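Local coordinates for protein aldo-keto reductase family 1, member B4 (Aldose reductase) (Schistosoma japonicum, PDB 4HBK) that probably reduces aldehydes and ketones with NADPH, as aldose reductases of the aldo-keto reductase family do, at residues A[63-68]-A[89-94]; A[77-82]-A[142-147]; A[124-129]-A[136-141]; A[263-268]-A[315-320]; A[328-331]-A[337-340]. All coordinates share one frame; numbering follows the deposited sequence.

Interaction 1: A[63-68]-A[89-94]; sequences AAVKKA and GEALEN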
# COMPACT_ATOMS: atom_id res chain seq x y z
N ALA A 63 2.90 7.69 -17.62
CA ALA A 63 2.02 7.09 -18.62
C ALA A 63 1.07 6.07 -17.98
O ALA A 63 -0.10 5.96 -18.38
CB ALA A 63 2.83 6.45 -19.73
N ALA A 64 1.58 5.33 -16.99
CA ALA A 64 0.77 4.38 -16.24
C ALA A 64 -0.38 5.09 -15.51
O ALA A 64 -1.51 4.61 -15.51
CB ALA A 64 1.62 3.60 -15.26
N VAL A 65 -0.09 6.24 -14.90
CA VAL A 65 -1.12 6.98 -14.17
C VAL A 65 -2.28 7.37 -15.10
O VAL A 65 -3.44 7.07 -14.84
CB VAL A 65 -0.53 8.21 -13.43
CG1 VAL A 65 -1.63 9.18 -13.01
CG2 VAL A 65 0.28 7.76 -12.22
N LYS A 66 -1.93 8.03 -16.20
CA LYS A 66 -2.90 8.39 -17.23
C LYS A 66 -3.68 7.18 -17.76
O LYS A 66 -4.90 7.24 -17.90
CB LYS A 66 -2.17 9.08 -18.39
CG LYS A 66 -3.06 9.63 -19.49
CD LYS A 66 -2.17 10.29 -20.55
CE LYS A 66 -2.96 11.13 -21.53
NZ LYS A 66 -3.78 10.28 -22.41
N LYS A 67 -2.99 6.08 -18.06
CA LYS A 67 -3.67 4.90 -18.59
C LYS A 67 -4.63 4.34 -17.56
O LYS A 67 -5.81 4.10 -17.85
CB LYS A 67 -2.66 3.83 -19.02
CG LYS A 67 -3.26 2.49 -19.46
CD LYS A 67 -4.07 2.62 -20.75
CE LYS A 67 -3.26 3.28 -21.85
NZ LYS A 67 -3.95 3.19 -23.16
N ALA A 68 -4.15 4.16 -16.33
CA ALA A 68 -5.00 3.69 -15.24
C ALA A 68 -6.28 4.52 -15.11
O ALA A 68 -7.38 3.95 -14.95
CB ALA A 68 -4.24 3.72 -13.92
N GLY A 89 2.61 13.50 -9.90
CA GLY A 89 1.86 14.73 -9.73
C GLY A 89 1.52 15.41 -11.05
O GLY A 89 0.40 15.89 -11.23
N GLU A 90 2.48 15.45 -11.97
CA GLU A 90 2.25 16.12 -13.25
C GLU A 90 1.29 15.33 -14.11
O GLU A 90 0.32 15.88 -14.65
CB GLU A 90 3.57 16.33 -14.00
CG GLU A 90 3.42 17.15 -15.27
CD GLU A 90 4.74 17.32 -16.01
OE1 GLU A 90 4.94 18.41 -16.61
OE2 GLU A 90 5.57 16.39 -16.01
N ALA A 91 1.55 14.03 -14.25
CA ALA A 91 0.65 13.17 -15.00
C ALA A 91 -0.77 13.25 -14.43
O ALA A 91 -1.75 13.33 -15.17
CB ALA A 91 1.16 11.72 -15.00
N LEU A 92 -0.87 13.25 -13.10
CA LEU A 92 -2.17 13.33 -12.43
C LEU A 92 -2.89 14.63 -12.77
O LEU A 92 -4.09 14.64 -13.07
CB LEU A 92 -1.99 13.26 -10.91
CG LEU A 92 -3.11 12.67 -10.05
CD1 LEU A 92 -3.23 13.38 -8.70
CD2 LEU A 92 -4.43 12.70 -10.79
N GLU A 93 -2.17 15.74 -12.71
CA GLU A 93 -2.78 17.04 -12.92
C GLU A 93 -3.29 17.15 -14.35
O GLU A 93 -4.38 17.67 -14.59
CB GLU A 93 -1.78 18.16 -12.63
CG GLU A 93 -2.34 19.56 -12.77
CD GLU A 93 -1.31 20.59 -12.34
OE1 GLU A 93 -0.34 20.81 -13.10
OE2 GLU A 93 -1.46 21.14 -11.23
N ASN A 94 -2.51 16.65 -15.29
CA ASN A 94 -2.92 16.69 -16.68
C ASN A 94 -4.11 15.78 -16.94
O ASN A 94 -5.01 16.13 -17.70
CB ASN A 94 -1.75 16.36 -17.60
CG ASN A 94 -0.70 17.46 -17.61
OD1 ASN A 94 -1.01 18.62 -17.35
ND2 ASN A 94 0.54 17.10 -17.93

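Interaction 2: A[77-82]-A[142-147]; sequences DCAYVY and LIHWPV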
# COMPACT_ATOMS: atom_id res chain seq x y z
N ASP A 77 -1.63 4.57 -5.50
CA ASP A 77 -0.81 4.31 -4.31
C ASP A 77 0.64 4.72 -4.55
O ASP A 77 1.32 4.15 -5.40
CB ASP A 77 -0.90 2.84 -3.91
CG ASP A 77 -0.09 2.52 -2.66
OD1 ASP A 77 -0.65 2.56 -1.55
OD2 ASP A 77 1.11 2.20 -2.79
N CYS A 78 1.11 5.71 -3.81
CA CYS A 78 2.42 6.31 -4.08
C CYS A 78 3.36 6.17 -2.89
O CYS A 78 2.96 5.70 -1.83
CB CYS A 78 2.28 7.79 -4.46
SG CYS A 78 0.98 8.17 -5.68
N ALA A 79 4.60 6.59 -3.06
CA ALA A 79 5.52 6.61 -1.93
C ALA A 79 6.69 7.54 -2.21
O ALA A 79 7.20 7.60 -3.33
CB ALA A 79 5.99 5.20 -1.55
N TYR A 80 7.10 8.26 -1.18
CA TYR A 80 8.21 9.19 -1.29
C TYR A 80 9.44 8.46 -1.77
O TYR A 80 10.21 8.97 -2.57
CB TYR A 80 8.48 9.81 0.08
CG TYR A 80 9.61 10.81 0.09
CD1 TYR A 80 9.35 12.18 0.01
CD2 TYR A 80 10.93 10.40 0.18
CE1 TYR A 80 10.38 13.10 0.03
CE2 TYR A 80 11.97 11.32 0.18
CZ TYR A 80 11.69 12.67 0.11
OH TYR A 80 12.72 13.59 0.13
N VAL A 81 9.62 7.24 -1.27
CA VAL A 81 10.88 6.51 -1.48
C VAL A 81 11.10 6.06 -2.94
O VAL A 81 12.22 5.73 -3.31
CB VAL A 81 10.98 5.28 -0.56
CG1 VAL A 81 9.98 4.22 -0.97
CG2 VAL A 81 12.39 4.71 -0.60
N TYR A 82 10.04 6.04 -3.75
CA TYR A 82 10.20 5.63 -5.15
C TYR A 82 10.75 6.79 -5.98
O TYR A 82 11.10 6.62 -7.14
CB TYR A 82 8.87 5.17 -5.73
CG TYR A 82 8.29 3.98 -5.00
CD1 TYR A 82 9.08 2.88 -4.71
CD2 TYR A 82 6.97 3.97 -4.60
CE1 TYR A 82 8.57 1.79 -4.04
CE2 TYR A 82 6.44 2.88 -3.92
CZ TYR A 82 7.25 1.80 -3.64
OH TYR A 82 6.74 0.71 -2.97
N LEU A 142 0.66 6.77 5.08
CA LEU A 142 1.06 5.62 5.87
C LEU A 142 2.48 5.76 6.38
O LEU A 142 3.34 6.28 5.68
CB LEU A 142 1.02 4.35 5.02
CG LEU A 142 -0.26 4.02 4.28
CD1 LEU A 142 -0.10 2.68 3.57
CD2 LEU A 142 -1.44 3.99 5.25
N ILE A 143 2.74 5.26 7.58
CA ILE A 143 4.12 5.05 7.97
C ILE A 143 4.67 3.85 7.19
O ILE A 143 4.14 2.74 7.29
CB ILE A 143 4.25 4.82 9.48
CG1 ILE A 143 3.63 6.00 10.24
CG2 ILE A 143 5.72 4.65 9.86
CD1 ILE A 143 3.83 5.94 11.73
N HIS A 144 5.71 4.08 6.40
CA HIS A 144 6.14 3.07 5.41
C HIS A 144 6.65 1.77 6.06
O HIS A 144 6.36 0.68 5.56
CB HIS A 144 7.20 3.64 4.48
CG HIS A 144 7.21 3.02 3.12
ND1 HIS A 144 7.34 3.76 1.96
CD2 HIS A 144 7.14 1.72 2.73
CE1 HIS A 144 7.34 2.95 0.92
NE2 HIS A 144 7.22 1.71 1.35
N TRP A 145 7.40 1.91 7.15
CA TRP A 145 7.99 0.80 7.91
C TRP A 145 8.00 1.20 9.38
O TRP A 145 7.93 2.39 9.69
CB TRP A 145 9.45 0.53 7.46
CG TRP A 145 9.57 -0.10 6.10
CD1 TRP A 145 9.72 0.54 4.91
CD2 TRP A 145 9.53 -1.50 5.80
NE1 TRP A 145 9.79 -0.37 3.88
CE2 TRP A 145 9.67 -1.64 4.40
CE3 TRP A 145 9.40 -2.66 6.57
CZ2 TRP A 145 9.67 -2.88 3.76
CZ3 TRP A 145 9.39 -3.89 5.93
CH2 TRP A 145 9.52 -3.99 4.54
N PRO A 146 8.07 0.21 10.29
CA PRO A 146 8.29 0.42 11.73
C PRO A 146 9.78 0.61 12.11
O PRO A 146 10.11 0.67 13.30
CB PRO A 146 7.78 -0.88 12.37
CG PRO A 146 7.51 -1.85 11.23
CD PRO A 146 7.90 -1.21 9.94
N VAL A 147 10.65 0.71 11.11
CA VAL A 147 12.10 0.80 11.36
C VAL A 147 12.69 2.14 10.92
O VAL A 147 12.94 2.36 9.74
CB VAL A 147 12.86 -0.33 10.63
CG1 VAL A 147 14.38 -0.16 10.81
CG2 VAL A 147 12.40 -1.70 11.13
O HOH W 1 8.05 6.36 1.31
O HOH W 2 8.06 -0.78 -0.62

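Interaction 3: A[124-129]-A[136-141]; sequences KACEET and NYLDLY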
# COMPACT_ATOMS: atom_id res chain seq x y z
N LYS A 124 7.43 18.39 7.24
CA LYS A 124 8.09 18.80 6.01
C LYS A 124 8.07 17.69 4.97
O LYS A 124 7.94 17.96 3.78
CB LYS A 124 9.52 19.28 6.28
CG LYS A 124 9.58 20.57 7.09
CD LYS A 124 10.99 21.15 7.18
CE LYS A 124 11.00 22.50 7.90
NZ LYS A 124 10.25 23.57 7.16
N ALA A 125 8.20 16.44 5.41
CA ALA A 125 8.19 15.33 4.46
C ALA A 125 6.83 15.24 3.79
O ALA A 125 6.74 15.03 2.59
CB ALA A 125 8.53 14.02 5.17
N CYS A 126 5.77 15.40 4.57
CA CYS A 126 4.43 15.37 4.01
C CYS A 126 4.24 16.53 3.03
O CYS A 126 3.73 16.35 1.93
CB CYS A 126 3.37 15.44 5.10
SG CYS A 126 1.67 15.21 4.48
N GLU A 127 4.66 17.72 3.45
CA GLU A 127 4.52 18.92 2.64
C GLU A 127 5.27 18.78 1.33
O GLU A 127 4.84 19.28 0.29
CB GLU A 127 5.02 20.15 3.41
CG GLU A 127 4.09 20.58 4.53
CD GLU A 127 4.61 21.76 5.34
OE1 GLU A 127 3.79 22.47 5.96
OE2 GLU A 127 5.83 21.98 5.37
N GLU A 128 6.41 18.10 1.40
CA GLU A 128 7.25 17.86 0.23
C GLU A 128 6.55 16.93 -0.75
O GLU A 128 6.46 17.22 -1.94
CB GLU A 128 8.58 17.26 0.67
CG GLU A 128 9.31 16.44 -0.39
CD GLU A 128 10.34 17.25 -1.14
OE1 GLU A 128 10.02 18.40 -1.54
OE2 GLU A 128 11.47 16.75 -1.33
N THR A 129 6.05 15.82 -0.23
CA THR A 129 5.26 14.88 -1.02
C THR A 129 4.07 15.58 -1.68
O THR A 129 3.81 15.39 -2.87
CB THR A 129 4.80 13.68 -0.13
OG1 THR A 129 5.84 12.70 -0.06
CG2 THR A 129 3.51 13.04 -0.66
N ASN A 136 -3.25 19.48 -2.46
CA ASN A 136 -3.37 20.23 -1.21
C ASN A 136 -3.54 19.32 -0.02
O ASN A 136 -3.30 19.72 1.11
CB ASN A 136 -4.51 21.25 -1.27
CG ASN A 136 -4.36 22.20 -2.44
OD1 ASN A 136 -3.31 22.81 -2.64
ND2 ASN A 136 -5.40 22.30 -3.24
N TYR A 137 -3.96 18.09 -0.28
CA TYR A 137 -4.12 17.09 0.77
C TYR A 137 -3.98 15.68 0.20
O TYR A 137 -4.13 15.48 -1.01
CB TYR A 137 -5.48 17.23 1.47
CG TYR A 137 -6.64 16.83 0.59
CD1 TYR A 137 -7.08 15.51 0.56
CD2 TYR A 137 -7.28 17.76 -0.21
CE1 TYR A 137 -8.14 15.13 -0.26
CE2 TYR A 137 -8.34 17.40 -1.03
CZ TYR A 137 -8.76 16.09 -1.05
OH TYR A 137 -9.83 15.73 -1.85
N LEU A 138 -3.69 14.72 1.07
CA LEU A 138 -3.62 13.31 0.70
C LEU A 138 -4.84 12.63 1.29
O LEU A 138 -5.31 13.00 2.36
CB LEU A 138 -2.35 12.66 1.27
CG LEU A 138 -0.98 13.16 0.80
CD1 LEU A 138 0.16 12.57 1.63
CD2 LEU A 138 -0.77 12.84 -0.67
N ASP A 139 -5.37 11.63 0.59
CA ASP A 139 -6.46 10.86 1.17
C ASP A 139 -5.94 9.94 2.27
O ASP A 139 -6.62 9.72 3.28
CB ASP A 139 -7.19 10.06 0.10
CG ASP A 139 -7.94 10.96 -0.85
OD1 ASP A 139 -9.08 11.33 -0.51
OD2 ASP A 139 -7.38 11.32 -1.91
N LEU A 140 -4.73 9.42 2.08
CA LEU A 140 -4.16 8.46 3.01
C LEU A 140 -2.63 8.62 3.07
O LEU A 140 -1.97 8.79 2.04
CB LEU A 140 -4.54 7.02 2.60
CG LEU A 140 -4.09 5.87 3.50
CD1 LEU A 140 -4.59 6.08 4.92
CD2 LEU A 140 -4.49 4.47 2.96
N TYR A 141 -2.08 8.59 4.29
CA TYR A 141 -0.64 8.73 4.50
C TYR A 141 -0.22 7.67 5.51
O TYR A 141 -0.69 7.66 6.65
CB TYR A 141 -0.33 10.12 5.04
CG TYR A 141 1.10 10.61 4.87
CD1 TYR A 141 1.80 10.41 3.68
CD2 TYR A 141 1.73 11.33 5.88
CE1 TYR A 141 3.12 10.89 3.52
CE2 TYR A 141 3.02 11.81 5.73
CZ TYR A 141 3.72 11.60 4.56
OH TYR A 141 5.00 12.09 4.45
O HOH W 3 6.10 11.17 2.19

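Interaction 4: A[263-268]-A[315-320]; sequences LEIAHR and HELNTE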
# COMPACT_ATOMS: atom_id res chain seq x y z
N LEU A 263 -4.52 -21.55 -12.62
CA LEU A 263 -4.87 -21.65 -14.04
C LEU A 263 -6.21 -22.36 -14.24
O LEU A 263 -7.05 -21.94 -15.04
CB LEU A 263 -3.74 -22.34 -14.80
CG LEU A 263 -2.52 -21.45 -15.08
CD1 LEU A 263 -1.31 -22.26 -15.52
CD2 LEU A 263 -2.85 -20.42 -16.14
N GLU A 264 -6.41 -23.45 -13.50
CA GLU A 264 -7.69 -24.14 -13.56
C GLU A 264 -8.83 -23.20 -13.24
O GLU A 264 -9.80 -23.13 -13.99
CB GLU A 264 -7.69 -25.30 -12.58
CG GLU A 264 -6.81 -26.43 -13.02
CD GLU A 264 -6.59 -27.46 -11.92
OE1 GLU A 264 -5.80 -28.40 -12.15
OE2 GLU A 264 -7.22 -27.33 -10.84
N ILE A 265 -8.72 -22.46 -12.14
CA ILE A 265 -9.80 -21.57 -11.71
C ILE A 265 -10.03 -20.43 -12.71
O ILE A 265 -11.16 -20.07 -13.00
CB ILE A 265 -9.55 -21.02 -10.29
CG1 ILE A 265 -9.49 -22.18 -9.28
CG2 ILE A 265 -10.62 -20.02 -9.90
CD1 ILE A 265 -8.96 -21.78 -7.92
N ALA A 266 -8.95 -19.85 -13.23
CA ALA A 266 -9.04 -18.88 -14.32
C ALA A 266 -9.76 -19.45 -15.54
O ALA A 266 -10.60 -18.78 -16.15
CB ALA A 266 -7.65 -18.40 -14.71
N HIS A 267 -9.43 -20.69 -15.91
CA HIS A 267 -10.08 -21.31 -17.06
C HIS A 267 -11.56 -21.51 -16.81
O HIS A 267 -12.39 -21.24 -17.68
CB HIS A 267 -9.45 -22.67 -17.39
CG HIS A 267 -10.08 -23.34 -18.57
ND1 HIS A 267 -10.03 -22.80 -19.84
CD2 HIS A 267 -10.78 -24.49 -18.68
CE1 HIS A 267 -10.67 -23.60 -20.68
NE2 HIS A 267 -11.14 -24.63 -20.00
N ARG A 268 -11.89 -21.98 -15.61
CA ARG A 268 -13.28 -22.26 -15.27
C ARG A 268 -14.12 -21.00 -15.40
O ARG A 268 -15.26 -21.05 -15.87
CB ARG A 268 -13.37 -22.82 -13.86
CG ARG A 268 -14.77 -23.18 -13.40
CD ARG A 268 -14.69 -23.84 -12.04
NE ARG A 268 -13.68 -24.89 -12.02
CZ ARG A 268 -12.90 -25.17 -10.98
NH1 ARG A 268 -13.01 -24.47 -9.86
NH2 ARG A 268 -12.01 -26.15 -11.06
N HIS A 315 -10.89 -21.84 -0.88
CA HIS A 315 -10.20 -22.77 0.01
C HIS A 315 -9.00 -23.41 -0.68
O HIS A 315 -7.94 -23.55 -0.07
CB HIS A 315 -11.16 -23.85 0.51
CG HIS A 315 -10.54 -24.79 1.50
ND1 HIS A 315 -10.19 -26.08 1.19
CD2 HIS A 315 -10.20 -24.61 2.80
CE1 HIS A 315 -9.67 -26.67 2.25
NE2 HIS A 315 -9.66 -25.80 3.24
N GLU A 316 -9.17 -23.79 -1.94
CA GLU A 316 -8.11 -24.43 -2.69
C GLU A 316 -6.88 -23.54 -2.78
O GLU A 316 -5.76 -23.98 -2.52
CB GLU A 316 -8.56 -24.83 -4.10
CG GLU A 316 -7.49 -25.59 -4.86
CD GLU A 316 -7.95 -26.13 -6.21
OE1 GLU A 316 -8.84 -25.52 -6.85
OE2 GLU A 316 -7.41 -27.18 -6.63
N LEU A 317 -7.09 -22.28 -3.14
CA LEU A 317 -5.98 -21.33 -3.22
C LEU A 317 -5.25 -21.23 -1.88
O LEU A 317 -4.02 -21.24 -1.84
CB LEU A 317 -6.46 -19.95 -3.69
CG LEU A 317 -6.95 -19.91 -5.15
CD1 LEU A 317 -7.71 -18.63 -5.47
CD2 LEU A 317 -5.78 -20.06 -6.09
N ASN A 318 -6.00 -21.17 -0.79
CA ASN A 318 -5.39 -21.14 0.54
C ASN A 318 -4.57 -22.39 0.86
O ASN A 318 -3.43 -22.29 1.29
CB ASN A 318 -6.44 -20.89 1.63
CG ASN A 318 -6.87 -19.43 1.68
OD1 ASN A 318 -6.04 -18.51 1.69
ND2 ASN A 318 -8.19 -19.20 1.71
N THR A 319 -5.14 -23.57 0.63
CA THR A 319 -4.42 -24.80 0.96
C THR A 319 -3.19 -25.06 0.08
O THR A 319 -2.25 -25.75 0.49
CB THR A 319 -5.35 -26.04 0.99
OG1 THR A 319 -5.79 -26.36 -0.33
CG2 THR A 319 -6.56 -25.77 1.86
N GLU A 320 -3.18 -24.49 -1.13
CA GLU A 320 -2.05 -24.65 -2.05
C GLU A 320 -0.93 -23.61 -1.85
O GLU A 320 0.11 -23.67 -2.50
CB GLU A 320 -2.53 -24.61 -3.50
CG GLU A 320 -3.51 -25.72 -3.86
CD GLU A 320 -2.87 -27.10 -3.80
OE1 GLU A 320 -1.62 -27.18 -3.87
OE2 GLU A 320 -3.63 -28.10 -3.69

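Interaction 5: A[328-331]-A[337-340]; sequences TLLQ and EYPF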
# COMPACT_ATOMS: atom_id res chain seq x y z
N THR A 328 11.22 -9.15 2.58
CA THR A 328 11.75 -9.38 3.91
C THR A 328 12.66 -8.26 4.42
O THR A 328 12.97 -8.22 5.61
CB THR A 328 12.53 -10.70 3.95
OG1 THR A 328 13.58 -10.66 2.97
CG2 THR A 328 11.62 -11.88 3.67
N LEU A 329 13.12 -7.40 3.51
CA LEU A 329 14.06 -6.33 3.86
C LEU A 329 15.05 -6.71 4.99
O LEU A 329 15.11 -6.03 6.02
CB LEU A 329 13.27 -5.08 4.25
CG LEU A 329 13.77 -3.69 3.81
CD1 LEU A 329 15.28 -3.50 3.95
CD2 LEU A 329 13.32 -3.42 2.41
N LEU A 330 15.83 -7.76 4.80
CA LEU A 330 16.70 -8.29 5.86
C LEU A 330 17.72 -7.30 6.38
O LEU A 330 18.21 -7.46 7.48
CB LEU A 330 17.45 -9.52 5.34
CG LEU A 330 16.60 -10.75 5.07
CD1 LEU A 330 17.46 -11.85 4.45
CD2 LEU A 330 15.95 -11.24 6.35
N GLN A 331 18.06 -6.29 5.59
CA GLN A 331 19.03 -5.31 6.05
C GLN A 331 18.54 -4.52 7.27
O GLN A 331 19.32 -3.82 7.91
CB GLN A 331 19.41 -4.37 4.89
CG GLN A 331 20.52 -4.91 4.01
CD GLN A 331 21.91 -4.48 4.48
OE1 GLN A 331 22.33 -3.33 4.27
NE2 GLN A 331 22.60 -5.40 5.15
N GLU A 337 12.66 -3.01 16.15
CA GLU A 337 11.29 -3.04 15.62
C GLU A 337 11.20 -3.70 14.25
O GLU A 337 10.23 -3.47 13.52
CB GLU A 337 10.69 -1.62 15.55
CG GLU A 337 10.59 -0.92 16.88
CD GLU A 337 9.65 -1.65 17.82
OE1 GLU A 337 8.80 -2.42 17.33
OE2 GLU A 337 9.79 -1.47 19.05
N TYR A 338 12.19 -4.49 13.88
CA TYR A 338 12.08 -5.26 12.64
C TYR A 338 10.82 -6.09 12.79
O TYR A 338 10.65 -6.78 13.79
CB TYR A 338 13.31 -6.13 12.42
CG TYR A 338 13.19 -7.02 11.21
CD1 TYR A 338 13.29 -6.49 9.93
CD2 TYR A 338 12.97 -8.38 11.35
CE1 TYR A 338 13.18 -7.29 8.82
CE2 TYR A 338 12.85 -9.20 10.24
CZ TYR A 338 12.95 -8.65 8.98
OH TYR A 338 12.85 -9.45 7.88
N PRO A 339 9.89 -6.00 11.82
CA PRO A 339 8.54 -6.53 12.02
C PRO A 339 8.33 -8.03 11.80
O PRO A 339 7.33 -8.56 12.26
CB PRO A 339 7.70 -5.73 11.01
CG PRO A 339 8.65 -5.38 9.93
CD PRO A 339 9.96 -5.11 10.65
N PHE A 340 9.26 -8.71 11.13
CA PHE A 340 8.94 -10.04 10.60
C PHE A 340 9.55 -11.22 11.37
O PHE A 340 9.50 -12.36 10.91
CB PHE A 340 9.32 -10.14 9.12
CG PHE A 340 8.68 -9.09 8.25
CD1 PHE A 340 7.39 -8.66 8.50
CD2 PHE A 340 9.38 -8.53 7.20
CE1 PHE A 340 6.80 -7.69 7.70
CE2 PHE A 340 8.81 -7.56 6.40
CZ PHE A 340 7.52 -7.13 6.64

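Interaction 1: A[63-68]-A[89-94]
V65 and A91 face each other across two neighbouring helices. Each side chain points at the other helix, and V65 CB lies 4.2 Å from A91 CB, a pure van der Waals contact between apolar groups. The branching of V65 decides the rest. Its CG1 stands opposite the backbone N (chi1 164°) and thereby leans over the other helix, ending 4.1 Å from L92 N, against the peptide joining A91 to L92. A91 suits this place because a methyl group takes up so little room that V65 can reach the backbone beyond it. L92 is turned to one side of helix 63-68 and packs on L76, the strand residue that V65 also touches. The two helices thus meet over a common apolar floor, while their outer surfaces carry charge: K66 is paired with E70, and E93 with R134. Helices 60-71 and 85-98, which contribute these two segments, come just before and just after strand 75-77 in the chain. Adjacent outer helices packed side by side over the strand that lies between them in sequence belong to the (beta/alpha)8 or TIM barrel, the fold of the aldo-keto reductases.

Interaction 2: A[77-82]-A[142-147]
A79, V81 and Y82 gather round the imidazole of H144 at the C-terminal mouth of the TIM barrel, where the strands open into loops and these enzymes hold their active site. D77, the last residue of its strand, sets the second shell: its OD2 makes a salt bridge with K111 and its OD1 bonds to Q215, while the C78 carbonyl oxygen also accepts a hydrogen bond from K111 NZ. D77, Y82, K111 and H144 together match the Asp-Tyr-Lys-His tetrad of the family. A79 follows with a small methyl that packs on the imidazole, CB lying 3.6 Å from H144 CE1. Y80 turns aside and packs edge-to-face on F116. V81 returns to the histidine: with chi1 at 69°, CG1 sits between its own backbone N and carbonyl carbon, 3.5 Å from H144 CE1, and the same methyl lies over one face of the Y82 ring near its rim. The V81 and H144 side chains cross at about a right angle, and the short branched valine brings one methyl to the ring. Y82, the predicted proton donor, brings its OH to the edge of the imidazole, 4.5 Å from NE2 of H144, the predicted substrate-binding residue; that OH is also hydrogen-bonded to K291. Water 2 links the pair, 3.1 Å from Y82 OH and 3.3 Å from H144 NE2. At the other ring nitrogen, water 1 lies in the imidazole plane, 2.8 Å from H144 ND1, and accepts a hydrogen bond from V81 N at 3.1 Å.

Interaction 3: A[124-129]-A[136-141]
Within the beta-alpha-beta unit formed by strand 107-112, helix 119-133 and strand 138-143, C126 of the helix lies upon the ring of Y141 in the returning strand. The sulfur stands over one face, shifted toward the rim: C126 SG is 4.2 Å from the centroid of the Y141 ring and only 22° off its normal, a sulfur-aromatic contact. It gets there because SG is opposite the backbone N (chi1 -173°) and so leans out from the helix. The rest of the residue covers the phenol end, with C126 CB 3.7 Å from Y141 CE2 and C126 CA 3.4 Å from Y141 OH. Cysteine fits well, being slender enough to let the helix backbone come down on the ring. This is the usual layering of a TIM barrel, an outer helix resting on the sheet through apolar residues, and V187 of the next strand and L181 of helix 171-183 close round the same cysteine. L138, ahead of the corner that the chain turns at D139, adds its CD1 methyl 4.2 Å from C126 SG. The same methyl is 4.1 Å from T129 CG2, the two side chains crossing at about a right angle. T129 uses its other branch for polar work: OG1 bonds to E85 and accepts a hydrogen bond from water 3 at 2.7 Å, and that water, lying in the plane of the Y141 ring, is 2.7 Å from Y141 OH.

Interaction 4: A[263-268]-A[315-320]
I265 and L317 reach toward each other tip to tip between two nearly antiparallel helical segments, whose axes make an angle of 163° and come no nearer than 11.7 Å. Such a gap suits long apolar side chains. I265 spans its share because CG1 is opposite the carbonyl carbon (chi1 -61°) and CD1 continues outward, ending 3.9 Å from L317 CG, with both leucine methyls slightly farther off. L317 likewise sets CG opposite its carbonyl carbon (chi1 -68°), which turns the end of the side chain toward I265. E316 approaches differently: its extended chain slides past the isoleucine in the opposite direction, so that its carboxylate oxygen OE1 comes 3.9 Å from I265 CD1. V276 and L309 complete the buried side, both against I265; L309 also touches L317. Helix 311-319 follows the last barrel strand and helix 295-302, so this contact fastens a late helix to helix 260-269 on the periphery, away from the predicted active site. At the solvent-facing margin two acids converge, E264 OE2 lying 4.2 Å from E316 OE2. R268, salt-bridged to E313, holds its NH1 5.2 Å from E316 OE1. Cohesion therefore comes from the apolar pair, while the crowding of the two carboxylates is probably eased by solvent and by the nearby guanidinium group.

Interaction 5: A[328-331]-A[337-340]
T328 and F340 bring their alpha carbons to 7.3 Å, and L330 and Y338 theirs to 8.7 Å, so the two segments run past each other in opposite senses without forming a sheet. L329 has a positive phi (33°), and a 3-10 turn follows at L330; that bend presents the carbonyls of T328 and L329 to the aromatic residues opposite. Y338 takes the first of them. With its ring thrown out opposite the backbone N (chi1 175°), its hydroxyl donates a hydrogen bond of 2.6 Å from Y338 OH to T328 O, in the carbonyl plane and at 145° to the C=O. L329 O lies obliquely to the ring, 3.6 Å from Y338 CE1, and the L330 methyl CD2 packs 3.9 Å from Y338 OH. F340 meets the same T328 oxygen edge-on, its CD2 3.9 Å from T328 O, while P339 CG packs over the centre of the F340 ring, 3.6 Å above its plane. These residues belong to the C-terminal loop, which in aldo-keto reductases helps to shape the substrate pocket; consistent with that, the L329 side chain rests on W145 and lies about 8 Å from that of H144. The T328 oxygen thus accepts one short phenol hydrogen bond that ties two parts of the loop together, with the F340 ring edge only a weak, more distant neighbour.

All but interaction 5, in the C-terminal loop, lie in the region assigned to the aldo-keto reductase family. Interactions 1 and 2 cross along the chain: helix 85-98 follows the loop 77-82. Interaction 3 falls between the two segments of interaction 2, shares strand 138-143 with it and touches it where Y80 packs on E128 and T129; their centres are 12 Å apart. Interaction 5 closes on interaction 2 from the far end of the sequence, W145, P146 and V147 meeting E337, Y338 and F340. Interaction 4 stands apart, its centre at least 31 Å from every other. Interactions 1, 3 and 4 thus involve the barrel's outer helical layer, whereas interactions 2 and 5 lie at its mouth, which the C-terminal loop borders.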